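Local coordinates for CRISPR-associated protein,CRISPR-associated endonuclease Cas9 (Corynebacterium diphtheriae, PDB 6JOO) that binds a guide RNA and its target DNA and, as the whole Cas9 enzyme, cleaves DNA with RuvC-like and HNH nuclease domains, at residues A263-Q268 with D348-I353. Numbering follows the deposited sequence.
Sequences ASDAFQ and DTNRSI. With nucleotides of chain B.
Q268 reaches over to D348 and T349 at the start of helix 348-355, joining two helix N-termini in the alpha-helical lobe of Cas9, the part of this engineered fusion that holds both segments. Its CB points at the other helix; Q268 CG, anti to the carbonyl carbon (chi1 -63°), sits 3.5 Å from T349 CG2. The chain then bends at chi2 (-80°), bringing Q268 CD beside the first turn of helix 348-355, still 3.9 Å from T349 CG2. At the tip the two amide atoms part ways. Q268 OE1 takes a nearly straight but weak bond from the backbone N of D348, 3.3 Å away, and also accepts from R271. Q268 NE2 lies 3.4 Å from D348 CB, the two side chains crossing at about a right angle. The amide and carboxylate planes are 55° apart, and R271 joins the two groups by forming a salt bridge with D348 OD2 as well. A263 CB also lies against T349 CB, while D265 OD2 reaches H347, just ahead of the second helix. Helix 265-277 is N-capped by S264, whose OG accepts from F267 N at 3.2 Å and is also hydrogen-bonded to L261 O. From that first turn F267 extends toward the RNA: the ring edge meets the phosphate of U6 of chain B, with F267 CE2 and CZ each 3.2 Å from U6 OP1.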
ATOM      1  N   ALA A 263     -28.485  11.755   5.018  1.00139.47           N
ATOM      2  CA  ALA A 263     -29.520  11.157   5.866  1.00152.38           C
ATOM      3  C   ALA A 263     -29.477  11.732   7.281  1.00157.71           C
ATOM      4  O   ALA A 263     -29.695  11.025   8.267  1.00165.03           O
ATOM      5  CB  ALA A 263     -29.412   9.632   5.899  1.00143.68           C
ATOM      6  N   SER A 264     -29.189  13.025   7.381  1.00129.17           N
ATOM      7  CA  SER A 264     -29.318  13.758   8.629  1.00130.42           C
ATOM      8  C   SER A 264     -30.405  14.810   8.473  1.00135.12           C
ATOM      9  O   SER A 264     -30.669  15.291   7.366  1.00139.77           O
ATOM     10  CB  SER A 264     -27.999  14.424   9.034  1.00109.74           C
ATOM     11  OG  SER A 264     -27.628  15.427   8.107  1.00 94.05           O
ATOM     12  N   ASP A 265     -31.045  15.162   9.593  1.00119.84           N
ATOM     13  CA  ASP A 265     -32.073  16.195   9.542  1.00135.26           C
ATOM     14  C   ASP A 265     -31.517  17.495   8.979  1.00125.84           C
ATOM     15  O   ASP A 265     -32.250  18.255   8.339  1.00144.52           O
ATOM     16  CB  ASP A 265     -32.678  16.418  10.931  1.00149.43           C
ATOM     17  CG  ASP A 265     -33.939  17.272  10.892  1.00159.42           C
ATOM     18  OD1 ASP A 265     -33.845  18.474  10.570  1.00160.09           O
ATOM     19  OD2 ASP A 265     -35.032  16.733  11.169  1.00165.62           O
ATOM     20  N   ALA A 266     -30.224  17.756   9.181  1.00 96.82           N
ATOM     21  CA  ALA A 266     -29.608  18.934   8.582  1.00 99.57           C
ATOM     22  C   ALA A 266     -29.647  18.859   7.061  1.00110.31           C
ATOM     23  O   ALA A 266     -30.277  19.693   6.401  1.00115.37           O
ATOM     24  CB  ALA A 266     -28.170  19.085   9.082  1.00 72.77           C
ATOM     25  N   PHE A 267     -28.990  17.848   6.485  1.00142.11           N
ATOM     26  CA  PHE A 267     -28.850  17.774   5.032  1.00138.34           C
ATOM     27  C   PHE A 267     -30.199  17.598   4.351  1.00143.33           C
ATOM     28  O   PHE A 267     -30.473  18.221   3.318  1.00144.28           O
ATOM     29  CB  PHE A 267     -27.904  16.633   4.648  1.00126.52           C
ATOM     30  CG  PHE A 267     -27.746  16.451   3.161  1.00125.04           C
ATOM     31  CD1 PHE A 267     -26.935  17.305   2.430  1.00121.80           C
ATOM     32  CD2 PHE A 267     -28.407  15.430   2.494  1.00127.79           C
ATOM     33  CE1 PHE A 267     -26.787  17.146   1.065  1.00116.79           C
ATOM     34  CE2 PHE A 267     -28.262  15.267   1.127  1.00123.00           C
ATOM     35  CZ  PHE A 267     -27.450  16.127   0.414  1.00118.38           C
ATOM     36  N   GLN A 268     -31.055  16.743   4.910  1.00122.70           N
ATOM     37  CA  GLN A 268     -32.366  16.526   4.313  1.00138.07           C
ATOM     38  C   GLN A 268     -33.178  17.815   4.299  1.00152.47           C
ATOM     39  O   GLN A 268     -33.756  18.186   3.272  1.00158.00           O
ATOM     40  CB  GLN A 268     -33.098  15.413   5.060  1.00139.46           C
ATOM     41  CG  GLN A 268     -32.390  14.067   4.977  1.00130.59           C
ATOM     42  CD  GLN A 268     -32.644  13.340   3.666  1.00135.27           C
ATOM     43  OE1 GLN A 268     -33.188  13.910   2.721  1.00145.63           O
ATOM     44  NE2 GLN A 268     -32.256  12.069   3.606  1.00129.37           N
ATOM     45  N   ASP A 348     -35.811  12.066   3.443  1.00157.54           N
ATOM     46  CA  ASP A 348     -35.854  10.646   3.099  1.00144.11           C
ATOM     47  C   ASP A 348     -35.680   9.753   4.323  1.00141.89           C
ATOM     48  O   ASP A 348     -36.330   8.706   4.430  1.00146.74           O
ATOM     49  CB  ASP A 348     -34.786  10.333   2.051  1.00122.01           C
ATOM     50  CG  ASP A 348     -35.275  10.557   0.630  1.00132.51           C
ATOM     51  OD1 ASP A 348     -36.163   9.802   0.175  1.00150.22           O
ATOM     52  OD2 ASP A 348     -34.777  11.495  -0.030  1.00133.94           O
ATOM     53  N   THR A 349     -34.799  10.138   5.250  1.00132.02           N
ATOM     54  CA  THR A 349     -34.530   9.291   6.410  1.00136.79           C
ATOM     55  C   THR A 349     -35.772   9.132   7.282  1.00143.15           C
ATOM     56  O   THR A 349     -36.081   8.028   7.742  1.00133.25           O
ATOM     57  CB  THR A 349     -33.367   9.857   7.227  1.00134.85           C
ATOM     58  OG1 THR A 349     -33.602   9.629   8.623  1.00149.67           O
ATOM     59  CG2 THR A 349     -33.217  11.338   6.981  1.00128.60           C
ATOM     60  N   ASN A 350     -36.496  10.229   7.524  1.00133.47           N
ATOM     61  CA  ASN A 350     -37.690  10.145   8.360  1.00142.39           C
ATOM     62  C   ASN A 350     -38.767   9.286   7.706  1.00146.22           C
ATOM     63  O   ASN A 350     -39.457   8.520   8.388  1.00145.01           O
ATOM     64  CB  ASN A 350     -38.225  11.544   8.668  1.00147.96           C
ATOM     65  CG  ASN A 350     -37.410  12.260   9.730  1.00145.43           C
ATOM     66  OD1 ASN A 350     -36.551  11.662  10.376  1.00138.88           O
ATOM     67  ND2 ASN A 350     -37.686  13.545   9.924  1.00152.93           N
ATOM     68  N   ARG A 351     -38.923   9.396   6.383  1.00141.59           N
ATOM     69  CA  ARG A 351     -39.858   8.524   5.678  1.00144.61           C
ATOM     70  C   ARG A 351     -39.425   7.067   5.780  1.00135.34           C
ATOM     71  O   ARG A 351     -40.245   6.178   6.030  1.00140.15           O
ATOM     72  CB  ARG A 351     -39.973   8.937   4.209  1.00147.50           C
ATOM     73  CG  ARG A 351     -40.277  10.402   3.976  1.00153.82           C
ATOM     74  CD  ARG A 351     -40.244  10.735   2.492  1.00153.25           C
ATOM     75  NE  ARG A 351     -41.487  10.396   1.802  1.00161.07           N
ATOM     76  CZ  ARG A 351     -41.655   9.314   1.047  1.00163.18           C
ATOM     77  NH1 ARG A 351     -40.655   8.459   0.880  1.00156.15           N
ATOM     78  NH2 ARG A 351     -42.822   9.089   0.457  1.00171.13           N
ATOM     79  N   SER A 352     -38.129   6.806   5.592  1.00143.10           N
ATOM     80  CA  SER A 352     -37.644   5.430   5.630  1.00146.67           C
ATOM     81  C   SER A 352     -37.797   4.827   7.020  1.00146.90           C
ATOM     82  O   SER A 352     -38.031   3.621   7.158  1.00149.57           O
ATOM     83  CB  SER A 352     -36.184   5.379   5.178  1.00141.20           C
ATOM     84  OG  SER A 352     -36.002   6.065   3.950  1.00144.31           O
ATOM     85  N   ILE A 353     -37.677   5.652   8.063  1.00139.96           N
ATOM     86  CA  ILE A 353     -37.748   5.141   9.430  1.00138.86           C
ATOM     87  C   ILE A 353     -39.173   4.717   9.777  1.00154.25           C
ATOM     88  O   ILE A 353     -39.398   3.620  10.301  1.00163.13           O
ATOM     89  CB  ILE A 353     -37.206   6.186  10.425  1.00128.86           C
ATOM     90  CG1 ILE A 353     -35.675   6.223  10.380  1.00121.61           C
ATOM     91  CG2 ILE A 353     -37.687   5.897  11.841  1.00120.19           C
ATOM     92  CD1 ILE A 353     -35.036   7.015  11.507  1.00118.72           C
TER
ATOM     93  P     U B   6     -28.054  14.960  -3.124  1.00154.97           P
ATOM     94  OP1   U B   6     -28.393  14.175  -1.911  1.00151.91           O
ATOM     95  OP2   U B   6     -26.767  14.729  -3.825  1.00152.96           O
ATOM     96  O5'   U B   6     -29.222  14.733  -4.178  1.00162.85           O
ATOM     97  C5'   U B   6     -29.237  13.579  -4.996  1.00166.13           C
ATOM     98  C4'   U B   6     -29.741  13.896  -6.378  1.00172.45           C
ATOM     99  O4'   U B   6     -29.145  15.132  -6.849  1.00172.41           O
ATOM    100  C3'   U B   6     -29.389  12.881  -7.451  1.00174.46           C
ATOM    101  O3'   U B   6     -30.268  11.771  -7.453  1.00178.92           O
ATOM    102  C2'   U B   6     -29.446  13.708  -8.728  1.00177.12           C
ATOM    103  O2'   U B   6     -30.788  13.876  -9.159  1.00182.28           O
ATOM    104  C1'   U B   6     -28.920  15.060  -8.241  1.00174.90           C
ATOM    105  N1    U B   6     -27.470  15.227  -8.486  1.00171.34           N
ATOM    106  C2    U B   6     -27.030  15.394  -9.787  1.00173.99           C
ATOM    107  O2    U B   6     -27.773  15.403 -10.754  1.00179.53           O
ATOM    108  N3    U B   6     -25.672  15.548  -9.918  1.00170.02           N
ATOM    109  C4    U B   6     -24.734  15.558  -8.905  1.00164.89           C
ATOM    110  O4    U B   6     -23.544  15.708  -9.185  1.00162.60           O
ATOM    111  C5    U B   6     -25.271  15.383  -7.592  1.00162.89           C
ATOM    112  C6    U B   6     -26.588  15.231  -7.433  1.00166.11           C
TER